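PDB 3D82: cupin 2, conserved barrel domain protein from Shewanella frigidimarina NCIMB 400, which binds a nickel ion in the barrel of its small cupin domain and pairs with a second copy of itself, its biochemical role being unknown. Local coordinates for residues D[5-10]-D[24-29]; D[52-57]-D[86-91]; D[58-63]-D[69-74]; D[63-68]-D[78-83]. All blocks are in the same frame, centred on the assembly; numbering follows the deposited sequence.

Contact 1: D[5-10]-D[24-29]; sequences KVINFN and VIAEMN
Ile-7 and Phe-9 bring the N-terminal arm of this cupin onto Ile-25 and Ala-26 of strand 23-28, outermost of its sheet within this chain, at a classic beta bulge where Ile-25 and Ala-26 both face Phe-33 of strand 31-39. The packing is dense round one methyl group. Ile-25 CD1 lies 3.8 Å from Ile-7 CG2 and equally close to Phe-9 CD1, so one branch tip fills the angle between an aliphatic side chain and a ring. That tip comes to the phenyl group at its edge, in the ring plane, with the two side chains crossing at about a right angle. In Ile-25 the CG1 arm stands between the backbone N and the carbonyl carbon (chi1 59°), which directs CD1 at Ile-7 and Phe-9. Lys-12 of helix 9-14 touches both isoleucines.

Beyond this the contact thins out, and Ile-25 itself stays partly exposed. No hydrogen bond crosses, and the nearest CA atoms, those of Ile-7 and Ile-25, are still 7.5 Å apart, too far for strand pairing. Ile-7 and Asn-8 pair instead with an antiparallel strand of the second subunit, which carries the sheet across the dimer interface. Asn-8 points away from strand 23-28, its ND2 bonded to Glu-76 of the second subunit and its OD1 taking Asp-11 N as the N-cap. A looser touch completes the packing: Ile-7 CD1 rests 4.1 Å from Ala-26 CB.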
loop_
_atom_site.group_PDB
_atom_site.type_symbol
_atom_site.label_atom_id
_atom_site.label_comp_id
_atom_site.label_asym_id
_atom_site.label_seq_id
_atom_site.Cartn_x
_atom_site.Cartn_y
_atom_site.Cartn_z
ATOM N N LYS D 5 -0.815 -5.906 16.402
ATOM C CA LYS D 5 -1.382 -5.158 15.266
ATOM C C LYS D 5 -0.462 -5.046 14.028
ATOM O O LYS D 5 -0.887 -4.471 13.026
ATOM C CB LYS D 5 -1.917 -3.757 15.682
ATOM C CG LYS D 5 -3.299 -3.756 16.360
ATOM C CD LYS D 5 -3.260 -3.704 17.885
ATOM C CE LYS D 5 -2.965 -2.276 18.384
ATOM N NZ LYS D 5 -3.086 -2.131 19.864
ATOM N N VAL D 6 0.768 -5.572 14.068
ATOM C CA VAL D 6 1.643 -5.563 12.873
ATOM C C VAL D 6 1.066 -6.565 11.870
ATOM O O VAL D 6 0.781 -7.686 12.248
ATOM C CB VAL D 6 3.106 -5.938 13.189
ATOM C CG1 VAL D 6 3.891 -6.206 11.890
ATOM C CG2 VAL D 6 3.785 -4.835 14.038
ATOM N N ILE D 7 0.872 -6.142 10.619
ATOM C CA ILE D 7 0.288 -6.991 9.565
ATOM C C ILE D 7 1.367 -7.439 8.598
ATOM O O ILE D 7 2.018 -6.601 7.988
ATOM C CB ILE D 7 -0.791 -6.227 8.725
ATOM C CG1 ILE D 7 -1.948 -5.711 9.599
ATOM C CG2 ILE D 7 -1.299 -7.066 7.544
ATOM C CD1 ILE D 7 -1.978 -4.171 9.711
ATOM N N ASN D 8 1.512 -8.746 8.427
ATOM C CA ASN D 8 2.457 -9.341 7.501
ATOM C C ASN D 8 1.641 -9.861 6.309
ATOM O O ASN D 8 0.804 -10.752 6.459
ATOM C CB ASN D 8 3.236 -10.442 8.216
ATOM C CG ASN D 8 4.268 -11.108 7.331
ATOM O OD1 ASN D 8 3.921 -11.796 6.370
ATOM N ND2 ASN D 8 5.544 -10.933 7.664
ATOM N N PHE D 9 1.917 -9.330 5.123
ATOM C CA PHE D 9 1.141 -9.681 3.921
ATOM C C PHE D 9 1.164 -11.173 3.609
ATOM O O PHE D 9 0.106 -11.729 3.356
ATOM C CB PHE D 9 1.556 -8.864 2.704
ATOM C CG PHE D 9 1.492 -7.377 2.921
ATOM C CD1 PHE D 9 0.301 -6.776 3.337
ATOM C CD2 PHE D 9 2.601 -6.573 2.682
ATOM C CE1 PHE D 9 0.220 -5.387 3.537
ATOM C CE2 PHE D 9 2.522 -5.172 2.868
ATOM C CZ PHE D 9 1.315 -4.596 3.295
ATOM N N ASN D 10 2.341 -11.818 3.680
ATOM C CA ASN D 10 2.448 -13.271 3.437
ATOM C C ASN D 10 1.576 -14.067 4.412
ATOM O O ASN D 10 0.908 -15.027 3.993
ATOM C CB ASN D 10 3.900 -13.764 3.542
ATOM C CG ASN D 10 4.068 -15.233 3.109
ATOM O OD1 ASN D 10 3.755 -15.589 1.981
ATOM N ND2 ASN D 10 4.576 -16.070 4.002
ATOM N N VAL D 24 -10.391 -7.985 4.126
ATOM C CA VAL D 24 -9.979 -6.728 4.756
ATOM C C VAL D 24 -8.886 -7.017 5.791
ATOM O O VAL D 24 -9.125 -7.727 6.742
ATOM C CB VAL D 24 -11.176 -5.998 5.437
ATOM C CG1 VAL D 24 -10.697 -4.767 6.221
ATOM C CG2 VAL D 24 -12.239 -5.599 4.377
ATOM N N ILE D 25 -7.687 -6.494 5.577
ATOM C CA ILE D 25 -6.574 -6.679 6.539
ATOM C C ILE D 25 -6.303 -5.466 7.435
ATOM O O ILE D 25 -5.649 -5.600 8.468
ATOM C CB ILE D 25 -5.259 -7.145 5.872
ATOM C CG1 ILE D 25 -4.750 -6.164 4.815
ATOM C CG2 ILE D 25 -5.430 -8.558 5.293
ATOM C CD1 ILE D 25 -3.358 -6.459 4.397
ATOM N N ALA D 26 -6.767 -4.288 7.037
ATOM C CA ALA D 26 -6.554 -3.087 7.838
ATOM C C ALA D 26 -7.541 -2.010 7.467
ATOM O O ALA D 26 -8.169 -2.069 6.405
ATOM C CB ALA D 26 -5.129 -2.581 7.652
ATOM N N GLU D 27 -7.679 -1.049 8.372
ATOM C CA GLU D 27 -8.518 0.110 8.182
ATOM C C GLU D 27 -7.748 1.377 8.518
ATOM O O GLU D 27 -7.039 1.410 9.521
ATOM C CB GLU D 27 -9.760 0.007 9.040
ATOM C CG GLU D 27 -10.670 -1.113 8.564
ATOM C CD GLU D 27 -12.044 -1.031 9.162
ATOM O OE1 GLU D 27 -12.140 -1.148 10.402
ATOM O OE2 GLU D 27 -13.022 -0.845 8.389
HETATM N N MSE D 28 -7.879 2.380 7.652
HETATM C CA MSE D 28 -7.272 3.708 7.807
HETATM C C MSE D 28 -8.409 4.703 7.618
HETATM O O MSE D 28 -8.872 4.892 6.501
HETATM C CB MSE D 28 -6.197 3.931 6.739
HETATM C CG MSE D 28 -5.605 5.347 6.708
HETATM SE SE MSE D 28 -4.520 5.570 5.107
HETATM C CE MSE D 28 -5.788 5.299 3.677
ATOM N N ASN D 29 -8.823 5.359 8.696
ATOM C CA ASN D 29 -9.985 6.252 8.698
ATOM C C ASN D 29 -11.149 5.430 8.096
ATOM O O ASN D 29 -11.344 4.288 8.508
ATOM C CB ASN D 29 -9.670 7.591 7.963
ATOM C CG ASN D 29 -8.483 8.330 8.554
ATOM O OD1 ASN D 29 -8.276 8.358 9.773
ATOM N ND2 ASN D 29 -7.696 8.943 7.677
#

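Contact 2: D[52-57]-D[86-91]; sequences EVFIVM and HKPMAK. With NI (nickel (II) ion), chain L.
Glu-52 and His-86 meet at the nickel ion, their flat groups set almost perpendicular: carboxylate and imidazole planes are 83° apart. Glu-52 OE1 binds the metal at 2.4 Å, and His-86 NE2 does so at the same 2.4 Å. The two ligand atoms come within 3.3 Å of each other with no hydrogen bond between them, because both are directed at the ion. Glu-52 reaches in from strand 52-56 as an extended chain, CG anti to the backbone N (chi1 -177°) and the next torsion straight as well. The other carboxylate oxygen, OE2, stays 3.1 Å from the nickel, so the glutamate binds essentially through one oxygen. The imidazole swings in from strand 86-90 with CG between the backbone N and the carbonyl carbon (chi1 57°). On its far side ND1 is hydrogen-bonded to Val-84 O, which, together with the metal bond at NE2, holds the ring's rotation.

Two residues further along each strand, Phe-54 and Pro-88 make a purely apolar touch across the same gap, their side chains crossing at about a right angle. Phe-54 CZ touches Pro-88 CG at 3.9 Å. The CA atoms of Phe-54 and Pro-88, the nearest pair, are still 9.7 Å apart, because the strands belong to different sheets and face each other across the barrel interior.

His-45 and His-47 join this pair to give the three-histidine, one-glutamate metal site characteristic of cupins. The bound ion probably draws electron density from the imidazole, and the ND1 bond to a carbonyl would partly offset that pull.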
loop_
_atom_site.group_PDB
_atom_site.type_symbol
_atom_site.label_atom_id
_atom_site.label_comp_id
_atom_site.label_asym_id
_atom_site.label_seq_id
_atom_site.Cartn_x
_atom_site.Cartn_y
_atom_site.Cartn_z
ATOM N N GLU D 52 -9.620 3.822 -7.180
ATOM C CA GLU D 52 -9.337 2.496 -6.633
ATOM C C GLU D 52 -7.873 2.165 -6.923
ATOM O O GLU D 52 -7.431 2.281 -8.069
ATOM C CB GLU D 52 -10.254 1.453 -7.279
ATOM C CG GLU D 52 -10.102 0.043 -6.727
ATOM C CD GLU D 52 -11.029 -0.931 -7.419
ATOM O OE1 GLU D 52 -10.888 -1.091 -8.639
ATOM O OE2 GLU D 52 -11.895 -1.556 -6.765
ATOM N N VAL D 53 -7.147 1.742 -5.893
ATOM C CA VAL D 53 -5.741 1.392 -6.009
ATOM C C VAL D 53 -5.543 -0.118 -6.063
ATOM O O VAL D 53 -6.156 -0.840 -5.302
ATOM C CB VAL D 53 -4.914 2.017 -4.850
ATOM C CG1 VAL D 53 -3.451 1.464 -4.818
ATOM C CG2 VAL D 53 -4.909 3.556 -4.990
ATOM N N PHE D 54 -4.702 -0.563 -6.999
ATOM C CA PHE D 54 -4.246 -1.942 -7.107
ATOM C C PHE D 54 -2.738 -1.950 -6.869
ATOM O O PHE D 54 -2.010 -1.162 -7.480
ATOM C CB PHE D 54 -4.475 -2.514 -8.504
ATOM C CG PHE D 54 -5.885 -2.874 -8.783
ATOM C CD1 PHE D 54 -6.795 -1.888 -9.140
ATOM C CD2 PHE D 54 -6.306 -4.208 -8.734
ATOM C CE1 PHE D 54 -8.107 -2.216 -9.410
ATOM C CE2 PHE D 54 -7.626 -4.540 -8.997
ATOM C CZ PHE D 54 -8.529 -3.550 -9.340
ATOM N N ILE D 55 -2.290 -2.828 -5.983
ATOM C CA ILE D 55 -0.871 -3.053 -5.734
ATOM C C ILE D 55 -0.690 -4.552 -5.941
ATOM O O ILE D 55 -1.402 -5.351 -5.319
ATOM C CB ILE D 55 -0.447 -2.658 -4.316
ATOM C CG1 ILE D 55 -0.785 -1.180 -4.028
ATOM C CG2 ILE D 55 1.058 -2.905 -4.102
ATOM C CD1 ILE D 55 -0.444 -0.706 -2.605
ATOM N N VAL D 56 0.213 -4.928 -6.845
ATOM C CA VAL D 56 0.532 -6.340 -7.069
ATOM C C VAL D 56 1.661 -6.724 -6.106
ATOM O O VAL D 56 2.695 -6.049 -6.049
ATOM C CB VAL D 56 0.895 -6.619 -8.520
ATOM C CG1 VAL D 56 1.275 -8.117 -8.712
ATOM C CG2 VAL D 56 -0.281 -6.206 -9.413
HETATM N N MSE D 57 1.438 -7.805 -5.362
HETATM C CA MSE D 57 2.345 -8.325 -4.323
HETATM C C MSE D 57 3.149 -9.507 -4.862
HETATM O O MSE D 57 4.312 -9.664 -4.520
HETATM C CB MSE D 57 1.544 -8.793 -3.105
HETATM C CG MSE D 57 0.402 -7.833 -2.673
HETATM SE SE MSE D 57 1.041 -6.163 -2.130
HETATM C CE MSE D 57 1.524 -6.765 -0.435
ATOM N N HIS D 86 -13.113 -0.846 -16.173
ATOM C CA HIS D 86 -11.935 -1.692 -16.197
ATOM C C HIS D 86 -12.276 -3.148 -15.902
ATOM O O HIS D 86 -13.318 -3.445 -15.307
ATOM C CB HIS D 86 -10.917 -1.158 -15.191
ATOM C CG HIS D 86 -11.452 -1.059 -13.803
ATOM N ND1 HIS D 86 -12.329 -0.067 -13.414
ATOM C CD2 HIS D 86 -11.238 -1.824 -12.710
ATOM C CE1 HIS D 86 -12.650 -0.242 -12.145
ATOM N NE2 HIS D 86 -11.991 -1.293 -11.693
ATOM N N LYS D 87 -11.385 -4.042 -16.325
ATOM C CA LYS D 87 -11.552 -5.493 -16.130
ATOM C C LYS D 87 -10.184 -6.115 -15.769
ATOM O O LYS D 87 -9.344 -6.320 -16.659
ATOM C CB LYS D 87 -12.140 -6.132 -17.380
ATOM C CG LYS D 87 -12.449 -7.605 -17.236
ATOM C CD LYS D 87 -13.109 -8.184 -18.485
ATOM C CE LYS D 87 -12.132 -8.325 -19.642
ATOM N NZ LYS D 87 -12.764 -9.073 -20.785
ATOM N N PRO D 88 -9.932 -6.341 -14.466
ATOM C CA PRO D 88 -8.701 -7.025 -14.093
ATOM C C PRO D 88 -8.692 -8.473 -14.579
ATOM O O PRO D 88 -9.742 -9.104 -14.660
ATOM C CB PRO D 88 -8.696 -6.965 -12.564
ATOM C CG PRO D 88 -9.630 -5.880 -12.220
ATOM C CD PRO D 88 -10.679 -5.914 -13.272
HETATM N N MSE D 89 -7.503 -8.955 -14.930
HETATM C CA MSE D 89 -7.284 -10.316 -15.439
HETATM C C MSE D 89 -5.903 -10.807 -15.011
HETATM O O MSE D 89 -4.978 -10.000 -14.901
HETATM C CB MSE D 89 -7.289 -10.337 -16.966
HETATM C CG MSE D 89 -8.459 -9.673 -17.628
HETATM SE SE MSE D 89 -8.133 -9.573 -19.509
HETATM C CE MSE D 89 -6.670 -8.250 -19.554
ATOM N N ALA D 90 -5.770 -12.124 -14.837
ATOM C CA ALA D 90 -4.499 -12.754 -14.487
ATOM C C ALA D 90 -4.402 -14.124 -15.174
ATOM O O ALA D 90 -5.288 -14.940 -15.024
ATOM C CB ALA D 90 -4.376 -12.892 -12.986
ATOM N N LYS D 91 -3.336 -14.352 -15.940
ATOM C CA LYS D 91 -3.121 -15.629 -16.626
ATOM C C LYS D 91 -2.853 -16.755 -15.603
ATOM O O LYS D 91 -3.322 -17.880 -15.778
ATOM C CB LYS D 91 -1.972 -15.512 -17.649
ATOM C CG LYS D 91 -2.243 -14.499 -18.792
ATOM C CD LYS D 91 -1.065 -14.381 -19.787
HETATM NI NI NI L . -12.705 -2.338 -9.650
#

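Contact 3: D[58-63]-D[69-74]; sequences EGTLQI and NITLQA
A beta hairpin of the cupin barrel is formed here by strands 60-65 and 69-73, which run antiparallel in the three-stranded sheet. Leu-61 and Leu-72 make a hydrogen-bonded pair: Leu-72 N gives to Leu-61 O at 2.7 Å, and Leu-61 N gives back to Leu-72 O at 2.9 Å. Ile-63 and Ile-70 form the next such pair, with Gln-62 and Thr-71 between them as a non-hydrogen-bonded pair.

The side chains divide the hairpin into two faces. Leu-61, Ile-63, Ile-70 and Leu-72 line the inner one, where Ile-63 CB packs against Ile-70 CG1 at 3.9 Å. Over them lie Phe-54 and Val-56 of strand 52-56 and Tyr-78 of strand 76-80. The opposite face is more polar. Gln-62 and Thr-71 lie side by side there, and the methyls Thr-60 CG2 and Thr-71 CG2 meet at 3.6 Å.

At the open end Gly-59 has a phi of 91°, and a CB there would press on the carbonyl O of Glu-58. A water bridges this end, giving to Gly-59 O and to Gln-73 OE1 and accepting from Ala-74 N. Gln-73 bends at its second torsion (chi2 -64°), which brings the amide alongside Thr-60. Thr-60 OG1 then donates to Gln-73 OE1 at 2.7 Å, tilted 27° from the carbonyl plane.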
loop_
_atom_site.group_PDB
_atom_site.type_symbol
_atom_site.label_atom_id
_atom_site.label_comp_id
_atom_site.label_asym_id
_atom_site.label_seq_id
_atom_site.Cartn_x
_atom_site.Cartn_y
_atom_site.Cartn_z
ATOM N N GLU D 58 2.499 -10.349 -5.670
ATOM C CA GLU D 58 3.115 -11.501 -6.305
ATOM C C GLU D 58 2.359 -11.836 -7.596
ATOM O O GLU D 58 1.115 -11.765 -7.642
ATOM C CB GLU D 58 3.099 -12.694 -5.356
ATOM C CG GLU D 58 3.910 -13.916 -5.854
ATOM C CD GLU D 58 3.955 -15.068 -4.859
ATOM O OE1 GLU D 58 3.670 -14.881 -3.658
ATOM O OE2 GLU D 58 4.301 -16.179 -5.286
ATOM N N GLY D 59 3.125 -12.162 -8.638
ATOM C CA GLY D 59 2.587 -12.503 -9.945
ATOM C C GLY D 59 2.442 -11.318 -10.877
ATOM O O GLY D 59 3.038 -10.256 -10.659
ATOM N N THR D 60 1.659 -11.528 -11.930
ATOM C CA THR D 60 1.425 -10.531 -12.966
ATOM C C THR D 60 -0.063 -10.312 -13.134
ATOM O O THR D 60 -0.815 -11.273 -13.314
ATOM C CB THR D 60 2.021 -10.984 -14.308
ATOM O OG1 THR D 60 3.415 -11.240 -14.129
ATOM C CG2 THR D 60 1.839 -9.906 -15.392
ATOM N N LEU D 61 -0.464 -9.048 -13.086
ATOM C CA LEU D 61 -1.842 -8.631 -13.272
ATOM C C LEU D 61 -1.943 -7.788 -14.536
ATOM O O LEU D 61 -1.061 -6.977 -14.801
ATOM C CB LEU D 61 -2.301 -7.773 -12.088
ATOM C CG LEU D 61 -3.780 -7.340 -12.087
ATOM C CD1 LEU D 61 -4.694 -8.556 -11.837
ATOM C CD2 LEU D 61 -4.013 -6.252 -11.072
ATOM N N GLN D 62 -3.006 -8.011 -15.309
ATOM C CA GLN D 62 -3.364 -7.174 -16.448
ATOM C C GLN D 62 -4.660 -6.476 -16.059
ATOM O O GLN D 62 -5.463 -7.054 -15.331
ATOM C CB GLN D 62 -3.618 -8.002 -17.688
ATOM C CG GLN D 62 -2.432 -8.798 -18.148
ATOM C CD GLN D 62 -2.793 -9.710 -19.293
ATOM O OE1 GLN D 62 -3.225 -10.862 -19.075
ATOM N NE2 GLN D 62 -2.695 -9.185 -20.520
ATOM N N ILE D 63 -4.823 -5.215 -16.457
ATOM C CA ILE D 63 -6.096 -4.506 -16.269
ATOM C C ILE D 63 -6.482 -4.005 -17.650
ATOM O O ILE D 63 -5.724 -3.232 -18.277
ATOM C CB ILE D 63 -6.047 -3.338 -15.271
ATOM C CG1 ILE D 63 -5.448 -3.792 -13.927
ATOM C CG2 ILE D 63 -7.475 -2.782 -15.065
ATOM C CD1 ILE D 63 -5.405 -2.717 -12.860
ATOM N N ASN D 69 -4.761 -1.645 -22.670
ATOM C CA ASN D 69 -4.445 -2.522 -21.540
ATOM C C ASN D 69 -3.151 -2.099 -20.863
ATOM O O ASN D 69 -2.261 -1.538 -21.513
ATOM C CB ASN D 69 -4.293 -3.975 -22.005
ATOM C CG ASN D 69 -5.631 -4.684 -22.193
ATOM O OD1 ASN D 69 -6.614 -4.089 -22.628
ATOM N ND2 ASN D 69 -5.669 -5.976 -21.864
ATOM N N ILE D 70 -3.071 -2.361 -19.560
ATOM C CA ILE D 70 -1.855 -2.171 -18.777
ATOM C C ILE D 70 -1.507 -3.507 -18.110
ATOM O O ILE D 70 -2.368 -4.370 -17.981
ATOM C CB ILE D 70 -1.962 -1.015 -17.743
ATOM C CG1 ILE D 70 -2.877 -1.368 -16.564
ATOM C CG2 ILE D 70 -2.375 0.299 -18.455
ATOM C CD1 ILE D 70 -2.993 -0.266 -15.540
ATOM N N THR D 71 -0.235 -3.660 -17.742
ATOM C CA THR D 71 0.295 -4.832 -17.040
ATOM C C THR D 71 1.035 -4.353 -15.788
ATOM O O THR D 71 1.821 -3.422 -15.875
ATOM C CB THR D 71 1.261 -5.625 -17.943
ATOM O OG1 THR D 71 0.537 -6.110 -19.086
ATOM C CG2 THR D 71 1.912 -6.810 -17.196
ATOM N N LEU D 72 0.742 -4.966 -14.642
ATOM C CA LEU D 72 1.411 -4.693 -13.363
ATOM C C LEU D 72 2.140 -5.950 -12.892
ATOM O O LEU D 72 1.566 -7.042 -12.898
ATOM C CB LEU D 72 0.420 -4.268 -12.280
ATOM C CG LEU D 72 -0.109 -2.831 -12.308
ATOM C CD1 LEU D 72 -0.982 -2.594 -13.535
ATOM C CD2 LEU D 72 -0.913 -2.546 -11.028
ATOM N N GLN D 73 3.396 -5.787 -12.501
ATOM C CA GLN D 73 4.213 -6.852 -11.931
ATOM C C GLN D 73 4.259 -6.624 -10.413
ATOM O O GLN D 73 3.799 -5.587 -9.928
ATOM C CB GLN D 73 5.642 -6.771 -12.475
ATOM C CG GLN D 73 5.790 -6.909 -13.991
ATOM C CD GLN D 73 5.366 -8.258 -14.522
ATOM O OE1 GLN D 73 5.257 -9.236 -13.778
ATOM N NE2 GLN D 73 5.141 -8.325 -15.828
ATOM N N ALA D 74 4.871 -7.571 -9.691
ATOM C CA ALA D 74 5.092 -7.454 -8.250
ATOM C C ALA D 74 5.874 -6.169 -7.989
ATOM O O ALA D 74 6.793 -5.836 -8.738
ATOM C CB ALA D 74 5.850 -8.674 -7.699
HETATM O O HOH W 1 6.075 -10.050 -11.054
#

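Contact 4: D[63-68]-D[78-83]; sequences IAFRDQ and YVIPKG
Strands 63-65 and 78-80 lie on the two facing sheets of the cupin barrel, their short axes 11.0 Å apart at closest and inclined at 41°, so side chains alone span the gap. No hydrogen bond joins them. The centre of the packing is Ile-80, whose CD1 fits beside two residues of the other strand. It meets Ile-63 CD1 tip to tip at 4.0 Å and touches Phe-65 CZ at 3.6 Å, close to the plane of the phenyl ring and at its edge. Both chi1 and chi2 of Ile-80 turn near -60° (chi2 -69°), folding the ethyl arm round so that CD1 projects across the interior although the CB itself does not point there.

Phe-65 also reaches Tyr-78. The two rings come from opposite directions, their planes 50° apart and their centroids 5.9 Å from each other, so they meet obliquely. His-86, a ligand of the nickel ion, rests against Ile-63, Phe-65 and Ile-80, so this apolar layer backs the metal site. Met-2 of the second subunit packs on both aromatic rings.

After Phe-65 the chain turns back toward strand 69-73: Phe-65 N donates to Gln-68 O, and that carbonyl oxygen also lies at the edge of the phenyl ring. In the turn, Gln-68 NE2 donates to Asp-67 OD2 at 3.1 Å, approaching from above the carboxylate plane.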
loop_
_atom_site.group_PDB
_atom_site.type_symbol
_atom_site.label_atom_id
_atom_site.label_comp_id
_atom_site.label_asym_id
_atom_site.label_seq_id
_atom_site.Cartn_x
_atom_site.Cartn_y
_atom_site.Cartn_z
ATOM N N ILE D 63 -4.823 -5.215 -16.457
ATOM C CA ILE D 63 -6.096 -4.506 -16.269
ATOM C C ILE D 63 -6.482 -4.005 -17.650
ATOM O O ILE D 63 -5.724 -3.232 -18.277
ATOM C CB ILE D 63 -6.047 -3.338 -15.271
ATOM C CG1 ILE D 63 -5.448 -3.792 -13.927
ATOM C CG2 ILE D 63 -7.475 -2.782 -15.065
ATOM C CD1 ILE D 63 -5.405 -2.717 -12.860
ATOM N N ALA D 64 -7.619 -4.487 -18.141
ATOM C CA ALA D 64 -8.129 -4.078 -19.441
ATOM C C ALA D 64 -8.946 -2.797 -19.269
ATOM O O ALA D 64 -9.677 -2.651 -18.278
ATOM C CB ALA D 64 -8.981 -5.160 -20.056
ATOM N N PHE D 65 -8.756 -1.857 -20.197
ATOM C CA PHE D 65 -9.582 -0.659 -20.296
ATOM C C PHE D 65 -10.253 -0.748 -21.646
ATOM O O PHE D 65 -9.866 -1.564 -22.473
ATOM C CB PHE D 65 -8.755 0.610 -20.107
ATOM C CG PHE D 65 -8.141 0.698 -18.747
ATOM C CD1 PHE D 65 -6.867 0.182 -18.506
ATOM C CD2 PHE D 65 -8.865 1.222 -17.676
ATOM C CE1 PHE D 65 -6.304 0.226 -17.221
ATOM C CE2 PHE D 65 -8.318 1.252 -16.377
ATOM C CZ PHE D 65 -7.034 0.753 -16.154
ATOM N N ARG D 66 -11.261 0.082 -21.878
ATOM C CA ARG D 66 -11.991 0.053 -23.153
ATOM C C ARG D 66 -11.197 0.436 -24.405
ATOM O O ARG D 66 -11.587 0.053 -25.508
ATOM C CB ARG D 66 -13.252 0.907 -23.063
ATOM C CG ARG D 66 -14.276 0.381 -22.087
ATOM C CD ARG D 66 -14.780 -1.001 -22.494
ATOM N NE ARG D 66 -15.934 -1.385 -21.727
ATOM C CZ ARG D 66 -16.592 -2.534 -21.874
ATOM N NH1 ARG D 66 -16.200 -3.475 -22.744
ATOM N NH2 ARG D 66 -17.654 -2.745 -21.115
ATOM N N ASP D 67 -10.108 1.176 -24.218
ATOM C CA ASP D 67 -9.243 1.645 -25.302
ATOM C C ASP D 67 -7.832 1.036 -25.306
ATOM O O ASP D 67 -7.158 1.099 -26.327
ATOM C CB ASP D 67 -9.155 3.187 -25.269
ATOM C CG ASP D 67 -8.620 3.749 -23.934
ATOM O OD1 ASP D 67 -8.812 3.121 -22.859
ATOM O OD2 ASP D 67 -8.051 4.863 -23.959
ATOM N N GLN D 68 -7.409 0.423 -24.201
ATOM C CA GLN D 68 -6.046 -0.108 -24.046
ATOM C C GLN D 68 -5.929 -1.033 -22.830
ATOM O O GLN D 68 -6.889 -1.199 -22.076
ATOM C CB GLN D 68 -5.071 1.067 -23.878
ATOM C CG GLN D 68 -5.388 1.991 -22.682
ATOM C CD GLN D 68 -4.538 3.243 -22.682
ATOM O OE1 GLN D 68 -3.328 3.190 -22.411
ATOM N NE2 GLN D 68 -5.170 4.390 -22.957
ATOM N N TYR D 78 -1.161 0.926 -9.510
ATOM C CA TYR D 78 -1.924 1.762 -10.438
ATOM C C TYR D 78 -3.175 2.278 -9.737
ATOM O O TYR D 78 -3.799 1.530 -8.997
ATOM C CB TYR D 78 -2.313 0.947 -11.685
ATOM C CG TYR D 78 -2.824 1.793 -12.814
ATOM C CD1 TYR D 78 -1.939 2.387 -13.721
ATOM C CD2 TYR D 78 -4.188 2.050 -12.960
ATOM C CE1 TYR D 78 -2.416 3.198 -14.778
ATOM C CE2 TYR D 78 -4.681 2.867 -14.008
ATOM C CZ TYR D 78 -3.801 3.437 -14.915
ATOM O OH TYR D 78 -4.301 4.224 -15.939
ATOM N N VAL D 79 -3.544 3.533 -10.010
ATOM C CA VAL D 79 -4.759 4.144 -9.474
ATOM C C VAL D 79 -5.806 4.171 -10.589
ATOM O O VAL D 79 -5.579 4.795 -11.608
ATOM C CB VAL D 79 -4.511 5.603 -8.998
ATOM C CG1 VAL D 79 -5.785 6.180 -8.410
ATOM C CG2 VAL D 79 -3.356 5.660 -7.988
ATOM N N ILE D 80 -6.938 3.484 -10.406
ATOM C CA ILE D 80 -8.022 3.499 -11.399
ATOM C C ILE D 80 -8.827 4.768 -11.101
ATOM O O ILE D 80 -9.429 4.837 -10.037
ATOM C CB ILE D 80 -8.980 2.284 -11.291
ATOM C CG1 ILE D 80 -8.249 0.927 -11.355
ATOM C CG2 ILE D 80 -10.057 2.384 -12.408
ATOM C CD1 ILE D 80 -7.662 0.585 -12.659
ATOM N N PRO D 81 -8.818 5.791 -11.995
ATOM C CA PRO D 81 -9.626 6.981 -11.644
ATOM C C PRO D 81 -11.129 6.661 -11.591
ATOM O O PRO D 81 -11.594 5.734 -12.289
ATOM C CB PRO D 81 -9.298 7.975 -12.754
ATOM C CG PRO D 81 -8.044 7.461 -13.387
ATOM C CD PRO D 81 -8.162 5.980 -13.301
ATOM N N LYS D 82 -11.866 7.365 -10.733
ATOM C CA LYS D 82 -13.311 7.119 -10.580
ATOM C C LYS D 82 -14.053 7.217 -11.914
ATOM O O LYS D 82 -13.691 8.025 -12.770
ATOM C CB LYS D 82 -13.972 8.057 -9.560
ATOM C CG LYS D 82 -13.945 9.525 -9.871
ATOM C CD LYS D 82 -14.688 10.289 -8.783
ATOM C CE LYS D 82 -14.788 11.767 -9.118
ATOM N NZ LYS D 82 -15.719 12.472 -8.201
ATOM N N GLY D 83 -15.042 6.342 -12.090
ATOM C CA GLY D 83 -15.837 6.309 -13.288
ATOM C C GLY D 83 -15.212 5.648 -14.499
ATOM O O GLY D 83 -15.866 5.578 -15.514
#

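Contacts 2 and 4 both span the buried barrel interior and bring the same two facing sheets together through side chains, but contact 2 centres on metal ligands whereas contact 4 is wholly apolar where it crosses. Contact 3 differs in kind: it is backbone pairing within one sheet, partly buried, with a greasy inner face and an end bridged by water. It shares Ile-63 with contact 4 and neighbours strand 86-90 of contact 2. Contact 1, also buried and apolar, lies farther out, its centre about 19 Å from that of contact 2, though Phe-9 still packs on Met-57. All four touch the second subunit; in contact 1 the strand pairing itself continues into it.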